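Local coordinates for protein LacI family transcription regulator (Bifidobacterium animalis subsp. lactis, PDB 4O5A) that probably binds operator DNA and represses or otherwise regulates transcription in response to a small-molecule effector, as LacI family regulators do, at residues Ile183-Leu186 with Ala187-His191. Numbering follows the deposited sequence.
Sequences IRHL and ALFGH
His185 and Phe189, one helical turn apart, meet in a T-shaped (edge-to-face) stack where a Schellman motif ends helix 175-188 in the periplasmic binding protein-like domain. Phe189 brings its CD2-CE2 edge over one face of the imidazole, with the planes at 64° and Phe189 CE2 3.5 Å from His185 CE1. With CG anti to the backbone N (chi1 177°), the His185 side chain extends out from the helix on the side where the Phe189 ring also projects, which puts CE1 and NE2 beside the phenyl edge. On the backbone, the regular pattern persists through Leu188 N to Arg184 O at 2.9 Å, whereas the next bond, from Phe189 N to His185 O, is weak. The Schellman pair then closes the end: His191 N reaches back to Leu186 O at 3.1 Å, and Gly190, the C-prime residue with its positive phi, donates its N-H to Ala187 O. Replacing Phe189 by alanine would remove the phenyl edge and is likely to leave one face of the His185 ring without that aromatic neighbour and open a gap beside Pro342. Farther out, His185 NE2 is hydrogen-bonded to Thr340 OG1, while His191 bonds Thr251 OG1 through ND1 and Ala341 O through NE2, tying the helix end to the residue just ahead of strand 252-255 and to the C-terminal segment. Leu186 packs inward on Ile254 and Ile282, and its carbonyl oxygen lies in the plane of the His191 ring, 3.3 Å from His191 CD2.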
loop_
_atom_site.group_PDB
_atom_site.type_symbol
_atom_site.label_atom_id
_atom_site.label_comp_id
_atom_site.label_asym_id
_atom_site.label_seq_id
_atom_site.Cartn_x
_atom_site.Cartn_y
_atom_site.Cartn_z
ATOM N N ILE A 183 -20.157 9.234 -13.672
ATOM C CA ILE A 183 -20.568 10.146 -14.731
ATOM C C ILE A 183 -21.858 10.860 -14.351
ATOM O O ILE A 183 -22.009 12.052 -14.615
ATOM C CB ILE A 183 -20.718 9.409 -16.077
ATOM C CG1 ILE A 183 -19.362 8.839 -16.497
ATOM C CG2 ILE A 183 -21.272 10.331 -17.154
ATOM C CD1 ILE A 183 -19.475 7.781 -17.570
ATOM N N ARG A 184 -22.795 10.154 -13.727
ATOM C CA ARG A 184 -24.036 10.817 -13.324
ATOM C C ARG A 184 -23.777 11.916 -12.287
ATOM O O ARG A 184 -24.455 12.929 -12.289
ATOM C CB ARG A 184 -25.068 9.808 -12.798
ATOM C CG ARG A 184 -25.649 8.897 -13.867
ATOM C CD ARG A 184 -26.866 8.134 -13.328
ATOM N NE ARG A 184 -26.463 7.216 -12.260
ATOM C CZ ARG A 184 -25.978 5.995 -12.473
ATOM N NH1 ARG A 184 -25.864 5.541 -13.716
ATOM N NH2 ARG A 184 -25.613 5.226 -11.446
ATOM N N HIS A 185 -22.795 11.701 -11.409
ATOM C CA HIS A 185 -22.397 12.686 -10.397
ATOM C C HIS A 185 -21.891 13.947 -11.111
ATOM O O HIS A 185 -22.253 15.067 -10.741
ATOM C CB HIS A 185 -21.310 12.083 -9.493
ATOM C CG HIS A 185 -20.754 13.018 -8.457
ATOM N ND1 HIS A 185 -21.486 13.452 -7.368
ATOM C CD2 HIS A 185 -19.516 13.547 -8.314
ATOM C CE1 HIS A 185 -20.727 14.236 -6.619
ATOM N NE2 HIS A 185 -19.527 14.304 -7.163
ATOM N N LEU A 186 -21.084 13.762 -12.146
ATOM C CA LEU A 186 -20.584 14.899 -12.915
ATOM C C LEU A 186 -21.707 15.571 -13.698
ATOM O O LEU A 186 -21.755 16.798 -13.782
ATOM C CB LEU A 186 -19.423 14.485 -13.833
ATOM C CG LEU A 186 -18.187 13.943 -13.093
ATOM C CD1 LEU A 186 -17.152 13.498 -14.099
ATOM C CD2 LEU A 186 -17.597 15.009 -12.173
ATOM N N ALA A 187 -22.632 14.779 -14.240
ATOM C CA ALA A 187 -23.751 15.334 -15.001
ATOM C C ALA A 187 -24.644 16.190 -14.110
ATOM O O ALA A 187 -25.098 17.271 -14.521
ATOM C CB ALA A 187 -24.568 14.221 -15.641
ATOM N N LEU A 188 -24.885 15.718 -12.890
ATOM C CA LEU A 188 -25.730 16.443 -11.943
ATOM C C LEU A 188 -25.131 17.818 -11.648
ATOM O O LEU A 188 -25.851 18.797 -11.441
ATOM C CB LEU A 188 -25.831 15.643 -10.646
ATOM C CG LEU A 188 -26.506 16.380 -9.484
ATOM C CD1 LEU A 188 -27.904 16.799 -9.861
ATOM C CD2 LEU A 188 -26.529 15.523 -8.229
ATOM N N PHE A 189 -23.804 17.868 -11.645
ATOM C CA PHE A 189 -23.058 19.096 -11.399
ATOM C C PHE A 189 -22.859 19.916 -12.672
ATOM O O PHE A 189 -22.109 20.889 -12.667
ATOM C CB PHE A 189 -21.698 18.768 -10.788
ATOM C CG PHE A 189 -21.725 18.584 -9.294
ATOM C CD1 PHE A 189 -22.711 19.170 -8.520
ATOM C CD2 PHE A 189 -20.741 17.839 -8.665
ATOM C CE1 PHE A 189 -22.730 19.002 -7.146
ATOM C CE2 PHE A 189 -20.751 17.669 -7.290
ATOM C CZ PHE A 189 -21.744 18.252 -6.530
ATOM N N GLY A 190 -23.521 19.514 -13.756
ATOM C CA GLY A 190 -23.533 20.296 -14.982
ATOM C C GLY A 190 -22.310 20.196 -15.884
ATOM O O GLY A 190 -22.129 21.033 -16.771
ATOM N N HIS A 191 -21.476 19.181 -15.676
ATOM C CA HIS A 191 -20.305 18.970 -16.531
ATOM C C HIS A 191 -20.722 18.455 -17.907
ATOM O O HIS A 191 -21.561 17.551 -18.013
ATOM C CB HIS A 191 -19.293 18.042 -15.846
ATOM C CG HIS A 191 -18.684 18.655 -14.624
ATOM N ND1 HIS A 191 -17.574 19.472 -14.684
ATOM C CD2 HIS A 191 -19.088 18.656 -13.333
ATOM C CE1 HIS A 191 -17.291 19.909 -13.469
ATOM N NE2 HIS A 191 -18.195 19.432 -12.631
#